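PDB 4TZM: protein HTP-2 from Caenorhabditis elegans, which binds a closure-motif peptide of HTP-3 through its HORMA domain and probably takes part in building the meiotic chromosome axis. Local coordinates for residues K62-K67 with L84-I89; I122-M127 with T219-P224. All coordinates share one frame; numbering follows the deposited sequence.

Interaction 1 of 2, residues K62-K67 with L84-I89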
# COMPACT_ATOMS: atom_id res chain seq x y z
N LYS A 62 7.97 13.71 -12.06
CA LYS A 62 6.96 14.50 -11.36
C LYS A 62 5.76 14.91 -12.22
O LYS A 62 4.74 15.34 -11.69
CB LYS A 62 7.61 15.76 -10.77
CG LYS A 62 8.28 16.64 -11.81
CD LYS A 62 8.69 17.99 -11.23
CE LYS A 62 9.22 18.90 -12.32
NZ LYS A 62 9.54 20.27 -11.82
N GLU A 63 5.89 14.78 -13.54
CA GLU A 63 4.80 15.11 -14.46
C GLU A 63 3.61 14.16 -14.29
O GLU A 63 2.45 14.54 -14.51
CB GLU A 63 5.29 15.07 -15.91
CG GLU A 63 5.75 16.42 -16.47
CD GLU A 63 6.93 17.01 -15.73
OE1 GLU A 63 6.84 18.18 -15.31
OE2 GLU A 63 7.95 16.32 -15.57
N TYR A 64 3.89 12.92 -13.90
CA TYR A 64 2.87 11.90 -13.72
C TYR A 64 2.11 12.04 -12.40
O TYR A 64 1.16 11.31 -12.13
CB TYR A 64 3.50 10.51 -13.79
CG TYR A 64 4.11 10.19 -15.14
CD1 TYR A 64 3.36 10.33 -16.30
CD2 TYR A 64 5.43 9.78 -15.24
CE1 TYR A 64 3.91 10.04 -17.54
CE2 TYR A 64 5.99 9.49 -16.48
CZ TYR A 64 5.22 9.62 -17.62
OH TYR A 64 5.77 9.34 -18.85
N PHE A 65 2.53 13.00 -11.58
CA PHE A 65 1.97 13.16 -10.24
C PHE A 65 1.37 14.54 -10.00
O PHE A 65 1.54 15.46 -10.80
CB PHE A 65 3.04 12.90 -9.19
CG PHE A 65 3.67 11.55 -9.29
CD1 PHE A 65 3.14 10.46 -8.60
CD2 PHE A 65 4.80 11.35 -10.07
CE1 PHE A 65 3.73 9.21 -8.69
CE2 PHE A 65 5.39 10.11 -10.17
CZ PHE A 65 4.86 9.03 -9.48
N SER A 66 0.66 14.67 -8.89
CA SER A 66 0.12 15.96 -8.47
C SER A 66 0.34 16.13 -6.97
O SER A 66 0.47 15.15 -6.24
CB SER A 66 -1.36 16.08 -8.82
OG SER A 66 -1.83 17.39 -8.55
N LYS A 67 0.39 17.38 -6.51
CA LYS A 67 0.65 17.64 -5.11
C LYS A 67 -0.61 17.50 -4.27
O LYS A 67 -1.65 18.10 -4.56
CB LYS A 67 1.26 19.04 -4.91
CG LYS A 67 1.75 19.27 -3.48
CD LYS A 67 2.51 20.58 -3.35
CE LYS A 67 3.09 20.74 -1.95
NZ LYS A 67 3.86 22.01 -1.81
N LEU A 84 -2.61 10.16 -18.88
CA LEU A 84 -3.20 8.89 -19.26
C LEU A 84 -2.43 7.68 -18.74
O LEU A 84 -3.04 6.72 -18.26
CB LEU A 84 -3.35 8.80 -20.78
CG LEU A 84 -4.62 9.42 -21.36
CD1 LEU A 84 -4.60 9.42 -22.89
CD2 LEU A 84 -5.85 8.68 -20.85
N ARG A 85 -1.10 7.71 -18.83
CA ARG A 85 -0.31 6.59 -18.33
C ARG A 85 -0.34 6.51 -16.81
O ARG A 85 -0.31 5.42 -16.25
CB ARG A 85 1.15 6.67 -18.80
CG ARG A 85 1.86 5.34 -18.64
CD ARG A 85 3.37 5.47 -18.64
NE ARG A 85 4.01 4.16 -18.67
CZ ARG A 85 5.32 3.96 -18.65
NH1 ARG A 85 6.16 4.99 -18.58
NH2 ARG A 85 5.81 2.73 -18.69
N ALA A 86 -0.39 7.66 -16.15
CA ALA A 86 -0.46 7.69 -14.70
C ALA A 86 -1.82 7.18 -14.27
O ALA A 86 -1.94 6.48 -13.27
CB ALA A 86 -0.22 9.09 -14.17
N HIS A 87 -2.83 7.51 -15.06
CA HIS A 87 -4.20 7.06 -14.82
C HIS A 87 -4.31 5.53 -14.92
O HIS A 87 -5.04 4.90 -14.15
CB HIS A 87 -5.16 7.74 -15.81
CG HIS A 87 -6.61 7.55 -15.49
ND1 HIS A 87 -7.60 8.25 -16.14
CD2 HIS A 87 -7.23 6.75 -14.60
CE1 HIS A 87 -8.78 7.88 -15.67
NE2 HIS A 87 -8.58 6.97 -14.73
N GLN A 88 -3.59 4.94 -15.87
CA GLN A 88 -3.62 3.50 -16.08
C GLN A 88 -2.98 2.76 -14.91
O GLN A 88 -3.43 1.68 -14.53
CB GLN A 88 -2.89 3.15 -17.39
CG GLN A 88 -2.98 1.69 -17.82
CD GLN A 88 -2.38 1.46 -19.20
OE1 GLN A 88 -1.76 2.36 -19.78
NE2 GLN A 88 -2.56 0.26 -19.74
N ILE A 89 -1.94 3.36 -14.33
CA ILE A 89 -1.33 2.80 -13.13
C ILE A 89 -2.28 2.91 -11.93
O ILE A 89 -2.41 1.96 -11.16
CB ILE A 89 -0.00 3.50 -12.80
CG1 ILE A 89 0.99 3.29 -13.94
CG2 ILE A 89 0.57 2.97 -11.50
CD1 ILE A 89 1.98 4.41 -14.11
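Tyr64 CB points toward the helix, and with CG anti to the carbonyl carbon and beside the backbone N (chi1 -64°) the ring lies oblique to the Ala86 methyl, its hydroxyl near Arg85. Arg85 is extended, with CG nearly anti to the backbone N (chi1 -163°) and the later torsions also close to 180°, so its guanidinium ends beyond the Tyr64 hydroxyl. The contact lies in the HORMA domain, where a 3-10 turn leading into the strand 65-69 of a two-stranded hairpin meets the first turn of helix 84-102.

The backbones come closest at Tyr64 and Ala86, whose CA atoms are 5.5 Å apart. Ala86 CB lies 3.3 Å from Tyr64 O and 4.0 Å from Tyr64 CB. A methyl is all that the Ala86 side chain places at this close approach. The turn closes on itself with a bond from Phe65 N to Lys62 O of 3.2 Å. Behind it, Phe65 CB points away from the helix, and the ring packs on Leu54 of helix 35-56 and on Leu79 of the hairpin. Asn83 OD1 accepts a hydrogen bond from Ala86 N in the first turn of the helix, and Asn83 also touches Tyr64. Arg85 NH2 makes a weak hydrogen bond to the backbone of the bound peptide. Tyr64 OH lies at the guanidinium edge, near its plane, 4.4 Å from Arg85 NH1.

Interaction 2 of 2, residues I122-M127 with T219-P224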
# COMPACT_ATOMS: atom_id res chain seq x y z
N ILE A 122 15.71 -6.45 -7.55
CA ILE A 122 16.79 -5.69 -6.95
C ILE A 122 16.22 -4.72 -5.92
O ILE A 122 16.96 -4.15 -5.11
CB ILE A 122 17.61 -4.92 -8.01
CG1 ILE A 122 16.79 -3.77 -8.60
CG2 ILE A 122 18.08 -5.86 -9.11
CD1 ILE A 122 17.63 -2.73 -9.32
N GLU A 123 14.90 -4.53 -5.96
CA GLU A 123 14.20 -3.69 -5.00
C GLU A 123 12.71 -4.04 -4.95
O GLU A 123 12.07 -4.20 -5.99
CB GLU A 123 14.38 -2.21 -5.34
CG GLU A 123 13.72 -1.25 -4.37
CD GLU A 123 14.23 0.17 -4.51
OE1 GLU A 123 15.36 0.45 -4.05
OE2 GLU A 123 13.51 1.00 -5.09
N VAL A 124 12.16 -4.16 -3.75
CA VAL A 124 10.75 -4.50 -3.57
C VAL A 124 10.07 -3.65 -2.50
O VAL A 124 10.57 -3.54 -1.38
CB VAL A 124 10.55 -5.98 -3.20
CG1 VAL A 124 9.09 -6.26 -2.85
CG2 VAL A 124 10.99 -6.89 -4.34
N PHE A 125 8.94 -3.05 -2.84
CA PHE A 125 8.07 -2.43 -1.85
C PHE A 125 6.79 -3.24 -1.73
O PHE A 125 5.98 -3.26 -2.66
CB PHE A 125 7.77 -0.98 -2.23
CG PHE A 125 8.90 -0.03 -1.94
CD1 PHE A 125 9.93 0.13 -2.85
CD2 PHE A 125 8.93 0.70 -0.76
CE1 PHE A 125 10.98 1.00 -2.59
CE2 PHE A 125 9.97 1.57 -0.49
CZ PHE A 125 11.00 1.72 -1.40
N SER A 126 6.61 -3.91 -0.60
CA SER A 126 5.50 -4.85 -0.44
C SER A 126 4.48 -4.40 0.60
O SER A 126 4.83 -3.84 1.63
CB SER A 126 6.04 -6.23 -0.07
OG SER A 126 6.74 -6.19 1.16
N MET A 127 3.21 -4.65 0.30
CA MET A 127 2.13 -4.39 1.25
C MET A 127 1.32 -5.67 1.46
O MET A 127 0.56 -6.08 0.58
CB MET A 127 1.24 -3.24 0.75
CG MET A 127 0.28 -2.71 1.81
SD MET A 127 -0.60 -1.21 1.31
CE MET A 127 0.74 -0.22 0.67
N THR A 219 4.70 -17.36 -11.15
CA THR A 219 5.90 -16.78 -10.56
C THR A 219 5.59 -15.44 -9.89
O THR A 219 4.93 -14.57 -10.46
CB THR A 219 7.01 -16.57 -11.60
OG1 THR A 219 6.44 -16.11 -12.83
CG2 THR A 219 7.75 -17.88 -11.86
N PHE A 220 6.09 -15.28 -8.66
CA PHE A 220 5.94 -14.04 -7.91
C PHE A 220 7.21 -13.21 -8.04
O PHE A 220 7.52 -12.70 -9.12
CB PHE A 220 5.65 -14.34 -6.43
CG PHE A 220 4.96 -13.22 -5.69
CD1 PHE A 220 4.34 -12.19 -6.38
CD2 PHE A 220 4.94 -13.20 -4.31
CE1 PHE A 220 3.70 -11.17 -5.70
CE2 PHE A 220 4.31 -12.18 -3.62
CZ PHE A 220 3.69 -11.16 -4.31
N TYR A 221 7.95 -13.07 -6.95
CA TYR A 221 9.30 -12.51 -6.99
C TYR A 221 10.20 -13.22 -5.98
O TYR A 221 9.72 -13.77 -4.99
CB TYR A 221 9.28 -11.00 -6.71
CG TYR A 221 8.81 -10.60 -5.33
CD1 TYR A 221 9.68 -10.60 -4.24
CD2 TYR A 221 7.49 -10.21 -5.12
CE1 TYR A 221 9.24 -10.23 -2.98
CE2 TYR A 221 7.05 -9.84 -3.86
CZ TYR A 221 7.93 -9.86 -2.80
OH TYR A 221 7.50 -9.49 -1.54
N THR A 222 11.50 -13.22 -6.25
CA THR A 222 12.47 -13.81 -5.34
C THR A 222 13.49 -12.74 -4.95
O THR A 222 13.67 -11.76 -5.67
CB THR A 222 13.17 -15.03 -5.97
OG1 THR A 222 12.20 -15.90 -6.55
CG2 THR A 222 13.98 -15.79 -4.93
N LEU A 223 14.13 -12.92 -3.80
CA LEU A 223 15.10 -11.96 -3.31
C LEU A 223 16.51 -12.53 -3.38
O LEU A 223 16.69 -13.75 -3.43
CB LEU A 223 14.77 -11.55 -1.87
CG LEU A 223 13.34 -11.07 -1.59
CD1 LEU A 223 13.13 -10.84 -0.11
CD2 LEU A 223 13.05 -9.82 -2.39
N PRO A 224 17.52 -11.65 -3.39
CA PRO A 224 18.90 -12.10 -3.16
C PRO A 224 19.04 -12.64 -1.74
O PRO A 224 18.15 -12.44 -0.92
CB PRO A 224 19.73 -10.83 -3.36
CG PRO A 224 18.88 -9.96 -4.22
CD PRO A 224 17.47 -10.24 -3.80
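Val124 and Tyr221 face each other between an extended strand and an irregular loop of the HORMA domain. Residues 123-127 begin strand 123-133, which belongs to the large antiparallel sheet of the domain. Just at its start, Ile122 and Glu123 both face Val112, which makes a classic beta bulge. Residues 219-224 form neither helix nor strand, although the backbone is extended from Tyr221 to Pro224. Phe220 breaks the run. The two backbones stay apart, and side chains bridge them.

Val124 and Tyr221 approach from opposite directions. Both methyls of Val124 lie over one face of the phenol. CG1 makes a CH-pi contact, 4.2 Å from the Tyr221 ring centroid and 28° off the ring normal. CG2 is offset toward the rim, 3.9 Å from Tyr221 CD1. The ring reaches the strand because Tyr221 CG sits between the backbone N and the carbonyl carbon (chi1 64°). Its hydroxyl touches both Val124 and Ser126, with OH 3.8 Å from Val124 CG1 and 3.9 Å from Ser126 CB. That hydroxyl is hydrogen-bonded to Glu107 OE2, which holds this end of the ring against strand 105-113. Leu223 adds a second apolar touch, with CD2 4.1 Å from Val124 CG2.

The Phe220 ring meets an aromatic side chain of the bound peptide, the planes nearly parallel. The loop thus joins the sheet to the ligand. Strand 123-133 pairs with strands 105-113 and 240-248, Leu223 packs on Trp247 of the latter, and Phe125 and Met127 pack against helix 35-56.

From the N terminus, the chain leaves helix 35-56 and enters interaction 1. There it closes a short loop of 16 residues that holds the two-stranded hairpin 65-69 and 75-79. Helix 84-102 then leads to strand 105-113 and on to strand 123-133, where interaction 2 opens. That contact closes only after a 91-residue excursion through helix 164-185 and strand 193-201. The two are in series and neither nest nor cross. The centres of interaction 1 and interaction 2 are about 23 Å apart, and the two do not touch. Interaction 1 ties the hairpin to helix 84-102, and interaction 2 ties the loop before strand 228-235 to the large sheet. Both include residues that meet the bound peptide.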